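Local coordinates for virulence associated protein VapB (Rhodococcus equi, PDB 4CV7), which is a virulence-associated protein of unknown molecular function, with a domain folding as an eight-stranded antiparallel beta-barrel with two Greek-key motifs, at residues 4-9 with 50-55; 32-37 with 102-107. All blocks are in the same frame, centred on the assembly; numbering follows the deposited sequence. Where two conformers were deposited one is given.

Contact 1 (4-9 with 50-55); sequences QQYDVH and LFTSDL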
loop_
_atom_site.group_PDB
_atom_site.type_symbol
_atom_site.label_atom_id
_atom_site.label_comp_id
_atom_site.label_asym_id
_atom_site.label_seq_id
_atom_site.Cartn_x
_atom_site.Cartn_y
_atom_site.Cartn_z
ATOM N N GLN A 4 -10.847 -10.785 6.940
ATOM C CA GLN A 4 -9.958 -11.870 6.525
ATOM C C GLN A 4 -8.530 -11.355 6.414
ATOM O O GLN A 4 -8.351 -10.146 6.172
ATOM C CB GLN A 4 -10.429 -12.476 5.220
ATOM C CG GLN A 4 -11.703 -13.197 5.408
ATOM C CD GLN A 4 -11.900 -14.204 4.282
ATOM O OE1 GLN A 4 -11.013 -15.038 3.991
ATOM N NE2 GLN A 4 -13.007 -14.086 3.604
ATOM N N GLN A 5 -7.565 -12.235 6.619
ATOM C CA GLN A 5 -6.159 -11.941 6.517
ATOM C C GLN A 5 -5.527 -12.674 5.390
ATOM O O GLN A 5 -5.741 -13.853 5.196
ATOM C CB GLN A 5 -5.443 -12.343 7.796
ATOM C CG GLN A 5 -5.932 -11.549 8.990
ATOM C CD GLN A 5 -5.285 -11.954 10.261
ATOM O OE1 GLN A 5 -4.166 -12.422 10.309
ATOM N NE2 GLN A 5 -5.974 -11.653 11.310
ATOM N N TYR A 6 -4.554 -12.041 4.801
ATOM C CA TYR A 6 -3.799 -12.552 3.669
ATOM C C TYR A 6 -2.363 -12.157 3.765
ATOM O O TYR A 6 -2.100 -10.966 3.955
ATOM C CB TYR A 6 -4.378 -12.071 2.343
ATOM C CG TYR A 6 -5.910 -12.219 2.170
ATOM C CD1 TYR A 6 -6.729 -11.236 2.681
ATOM C CD2 TYR A 6 -6.473 -13.303 1.583
ATOM C CE1 TYR A 6 -8.109 -11.342 2.589
ATOM C CE2 TYR A 6 -7.846 -13.403 1.379
ATOM C CZ TYR A 6 -8.678 -12.379 1.900
ATOM O OH TYR A 6 -10.035 -12.480 1.771
ATOM N N ASP A 7 -1.429 -13.049 3.431
ATOM C CA ASP A 7 -0.043 -12.713 3.385
ATOM C C ASP A 7 0.202 -11.852 2.175
ATOM O O ASP A 7 -0.297 -12.175 1.070
ATOM C CB ASP A 7 0.787 -14.013 3.248
ATOM C CG ASP A 7 0.879 -14.806 4.517
ATOM O OD1 ASP A 7 0.603 -14.326 5.618
ATOM O OD2 ASP A 7 1.386 -15.934 4.335
ATOM N N VAL A 8 0.982 -10.785 2.280
ATOM C CA VAL A 8 1.326 -9.984 1.120
ATOM C C VAL A 8 2.793 -9.579 1.207
ATOM O O VAL A 8 3.399 -9.732 2.271
ATOM C CB VAL A 8 0.508 -8.682 1.019
ATOM C CG1 VAL A 8 -0.983 -9.001 0.782
ATOM C CG2 VAL A 8 0.710 -7.770 2.227
ATOM N N HIS A 9 3.339 -9.124 0.107
ATOM C CA HIS A 9 4.687 -8.542 0.127
ATOM C C HIS A 9 4.679 -7.416 -0.859
ATOM O O HIS A 9 3.748 -7.280 -1.684
ATOM C CB HIS A 9 5.776 -9.559 -0.182
ATOM C CG HIS A 9 5.668 -10.154 -1.560
ATOM N ND1 HIS A 9 4.816 -11.206 -1.851
ATOM C CD2 HIS A 9 6.330 -9.889 -2.725
ATOM C CE1 HIS A 9 4.952 -11.551 -3.127
ATOM N NE2 HIS A 9 5.860 -10.767 -3.682
ATOM N N LEU A 50 -2.350 -8.266 4.765
ATOM C CA LEU A 50 -3.506 -7.530 4.312
ATOM C C LEU A 50 -4.750 -7.975 5.125
ATOM O O LEU A 50 -5.027 -9.199 5.169
ATOM C CB LEU A 50 -3.756 -7.794 2.803
ATOM C CG LEU A 50 -5.064 -7.227 2.225
ATOM C CD1 LEU A 50 -5.163 -5.733 2.196
ATOM C CD2 LEU A 50 -5.319 -7.793 0.811
ATOM N N PHE A 51 -5.478 -7.037 5.702
ATOM C CA PHE A 51 -6.696 -7.247 6.404
ATOM C C PHE A 51 -7.797 -6.604 5.609
ATOM O O PHE A 51 -7.748 -5.359 5.329
ATOM C CB PHE A 51 -6.653 -6.640 7.790
ATOM C CG PHE A 51 -5.535 -7.127 8.677
ATOM C CD1 PHE A 51 -4.273 -6.656 8.495
ATOM C CD2 PHE A 51 -5.802 -8.023 9.640
ATOM C CE1 PHE A 51 -3.238 -7.068 9.331
ATOM C CE2 PHE A 51 -4.767 -8.464 10.534
ATOM C CZ PHE A 51 -3.496 -7.934 10.324
ATOM N N THR A 52 -8.823 -7.321 5.226
ATOM C CA THR A 52 -10.008 -6.740 4.565
ATOM C C THR A 52 -11.228 -7.558 4.759
ATOM O O THR A 52 -11.105 -8.822 4.754
ATOM C CB THR A 52 -9.769 -6.467 3.074
ATOM O OG1 THR A 52 -10.928 -5.810 2.546
ATOM C CG2 THR A 52 -9.496 -7.677 2.328
ATOM N N SER A 53 -12.367 -6.956 4.956
ATOM C CA SER A 53 -13.624 -7.641 5.037
ATOM C C SER A 53 -14.259 -7.906 3.659
ATOM O O SER A 53 -15.252 -8.648 3.595
ATOM C CB SER A 53 -14.557 -6.882 5.935
ATOM O OG SER A 53 -14.825 -5.628 5.359
ATOM N N ASP A 54 -13.674 -7.389 2.607
ATOM C CA ASP A 54 -14.235 -7.660 1.249
ATOM C C ASP A 54 -13.107 -7.387 0.207
ATOM O O ASP A 54 -12.883 -6.312 -0.280
ATOM C CB ASP A 54 -15.411 -6.741 1.013
ATOM C CG ASP A 54 -16.185 -7.060 -0.240
ATOM O OD1 ASP A 54 -15.605 -7.725 -1.196
ATOM O OD2 ASP A 54 -17.396 -6.747 -0.368
ATOM N N LEU A 55 -12.427 -8.472 -0.093
ATOM C CA LEU A 55 -11.285 -8.449 -1.009
ATOM C C LEU A 55 -11.661 -7.932 -2.381
ATOM O O LEU A 55 -10.970 -7.099 -2.941
ATOM C CB LEU A 55 -10.648 -9.866 -1.019
ATOM C CG LEU A 55 -9.336 -9.903 -1.856
ATOM C CD1 LEU A 55 -8.196 -9.145 -1.210
ATOM C CD2 LEU A 55 -8.906 -11.341 -2.125
HETATM O O HOH W 1 -12.030 -10.594 2.228
#
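Q4 and T52 bond to each other through both of their backbone amides, and Y6 and L50 do the same two residues on, giving an antiparallel ladder of four hydrogen bonds between strand 4-14 and the end of strand 42-52, the first and fourth strands of the barrel. The bond from L50 N to Y6 O is 2.8 Å long. Between these pairs, Q5 and F51 form a non-hydrogen-bonded pair whose CA atoms make CA-H...O contacts, F51 CA to Q4 O and Q5 CA to L50 O.

Apolar contacts gather on the face that carries Y6, L50 and T52. The Y6 ring leans across L50, with CD1 4.2 Å from L50 CD2, and its CE1 meets the methyl CG2 of T52 at 3.9 Å. L55, at the start of helix 55-61, approaches the far end of the ring through CD2. V8 CG1 packs on L50 CB at 3.6 Å.

On the other face, the extended chain of Q5 runs beside the F51 ring, with CG, CD and NE2 near CD2 and CE2 and the amide and ring planes 51° apart; F51 also stacks on H88.

A water lies in the plane of the Y6 ring, 2.8 Å from Y6 OH. T52 OG1 accepts from D54 N in an ST turn and also bonds to L86 O. The tyrosine thus packs its ring on apolar groups of L50, T52 and L55, while the water ties its hydroxyl to T52 O and L55 N.

Contact 2 (32-37 with 102-107); sequences DGDAGG and GGSGSW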
loop_
_atom_site.group_PDB
_atom_site.type_symbol
_atom_site.label_atom_id
_atom_site.label_comp_id
_atom_site.label_asym_id
_atom_site.label_seq_id
_atom_site.Cartn_x
_atom_site.Cartn_y
_atom_site.Cartn_z
ATOM N N ASP A 32 -0.494 -0.820 -7.611
ATOM C CA ASP A 32 0.452 0.209 -8.099
ATOM C C ASP A 32 0.048 1.521 -7.476
ATOM O O ASP A 32 -1.033 2.053 -7.863
ATOM C CB ASP A 32 0.355 0.298 -9.631
ATOM C CG ASP A 32 1.407 1.202 -10.323
ATOM O OD1 ASP A 32 2.108 2.024 -9.754
ATOM O OD2 ASP A 32 1.564 1.086 -11.547
ATOM N N GLY A 33 0.887 2.058 -6.622
ATOM C CA GLY A 33 0.534 3.356 -6.001
ATOM C C GLY A 33 1.609 4.400 -6.074
ATOM O O GLY A 33 2.787 4.111 -6.088
ATOM N N ASP A 34 1.143 5.637 -6.240
ATOM C CA ASP A 34 2.004 6.775 -6.427
ATOM C C ASP A 34 1.681 7.773 -5.314
ATOM O O ASP A 34 0.583 8.294 -5.335
ATOM C CB ASP A 34 1.718 7.400 -7.787
ATOM C CG ASP A 34 2.077 6.462 -8.907
ATOM O OD1 ASP A 34 3.248 6.326 -9.223
ATOM O OD2 ASP A 34 1.170 6.028 -9.576
ATOM N N ALA A 35 2.638 8.008 -4.446
ATOM C CA ALA A 35 2.387 8.813 -3.247
ATOM C C ALA A 35 3.285 10.012 -3.261
ATOM O O ALA A 35 4.375 10.049 -3.812
ATOM C CB ALA A 35 2.580 8.049 -1.994
ATOM N N GLY A 36 2.851 11.072 -2.516
ATOM C CA GLY A 36 3.713 12.060 -1.962
ATOM C C GLY A 36 3.874 11.874 -0.490
ATOM O O GLY A 36 2.930 11.420 0.188
ATOM N N GLY A 37 4.964 12.335 0.035
ATOM C CA GLY A 37 5.217 12.199 1.476
ATOM C C GLY A 37 6.541 12.726 1.842
ATOM O O GLY A 37 7.452 12.695 1.055
ATOM N N GLY A 102 0.826 9.660 1.099
ATOM C CA GLY A 102 -0.287 9.032 0.444
ATOM C C GLY A 102 -0.472 9.551 -0.956
ATOM O O GLY A 102 0.207 10.499 -1.377
ATOM N N GLY A 103 -1.370 8.932 -1.720
ATOM C CA GLY A 103 -1.623 9.325 -3.088
ATOM C C GLY A 103 -2.586 8.402 -3.738
ATOM O O GLY A 103 -3.470 7.803 -3.145
ATOM N N SER A 104 -2.491 8.308 -5.063
ATOM C CA SER A 104 -3.411 7.518 -5.889
ATOM C C SER A 104 -2.875 6.087 -6.045
ATOM O O SER A 104 -1.666 5.916 -6.074
ATOM C CB SER A 104 -3.611 8.173 -7.284
ATOM O OG SER A 104 -2.395 8.212 -8.021
ATOM N N GLY A 105 -3.738 5.142 -6.228
ATOM C CA GLY A 105 -3.310 3.820 -6.628
ATOM C C GLY A 105 -4.522 2.994 -6.922
ATOM O O GLY A 105 -5.624 3.266 -6.567
ATOM N N SER A 106 -4.214 1.866 -7.577
ATOM C CA SER A 106 -5.273 0.874 -7.889
ATOM C C SER A 106 -4.646 -0.523 -8.052
ATOM O O SER A 106 -3.437 -0.674 -8.204
ATOM C CB SER A 106 -6.125 1.315 -9.031
ATOM O OG SER A 106 -5.264 1.399 -10.114
ATOM N N TRP A 107 -5.554 -1.481 -8.049
ATOM C CA TRP A 107 -5.198 -2.913 -8.176
ATOM C C TRP A 107 -5.471 -3.343 -9.585
ATOM O O TRP A 107 -6.470 -2.962 -10.225
ATOM C CB TRP A 107 -5.987 -3.786 -7.204
ATOM C CG TRP A 107 -5.753 -3.466 -5.753
ATOM C CD1 TRP A 107 -6.401 -2.534 -4.964
ATOM C CD2 TRP A 107 -4.808 -4.119 -4.875
ATOM N NE1 TRP A 107 -5.931 -2.577 -3.704
ATOM C CE2 TRP A 107 -4.967 -3.546 -3.599
ATOM C CE3 TRP A 107 -3.866 -5.153 -5.043
ATOM C CZ2 TRP A 107 -4.201 -3.962 -2.536
ATOM C CZ3 TRP A 107 -3.135 -5.537 -3.902
ATOM C CH2 TRP A 107 -3.307 -4.961 -2.708
HETATM O O HOH W 2 -1.450 5.637 -9.322
#
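G33 and G105 bring their CA atoms within 3.9 Å of each other, and A35 and G103 come almost as near, so the two backbones lie close together at both non-hydrogen-bonded pairs. The lack of a side chain at G103 and G105 lets the strands approach this closely. G103 CA lies 3.3 Å from D34 O in a CA-H...O contact, and the methyl of A35 rests 3.5 Å from G102 O. The hydrogen-bonded pairs alternate with these; D34 N donates to S104 O over 2.8 Å (174° at the hydrogen), while the return bond from S104 N to D34 O is weak.

This ladder joins strand 29-37 to strand 100-108, the third and last strands in the chain, which lie next to each other in the eight-stranded Greek-key barrel. A35 also touches F65 and Y67 of strand 64-68.

The face bearing D32, D34, S104 and S106 is looser and polar. CB of D34 comes no nearer than 4.2 Å to OG of S104, and a water donates to D34 OD2 at 2.7 Å. CG of D34 lies anti to its own carbonyl carbon (chi1 -65°), and OD1 forms a hydrogen bond with Y18 OH and a salt bridge with K20. K20 forms a second salt bridge with D32, whose side chain lies about 4 Å from a bound cobalt ion.

Both contacts are antiparallel strand pairings in one barrel wall, on opposite sides of the chain's centre, with centres about 18 Å apart. Contact 1 pairs the first strand with the fourth, and contact 2 the third with the eighth; strands 29-37 and 42-52 are consecutive in the chain yet not paired, and each is bonded to a different partner. Each contact is partly buried, but they differ in chemistry. Beyond its backbone ladder, contact 1 adds bulky side chains, an aromatic ring and leucines beside a helix start. Contact 2 relies on glycine-rich backbone closeness, with acidic and hydroxyl side chains on its polar face near lysine and cobalt.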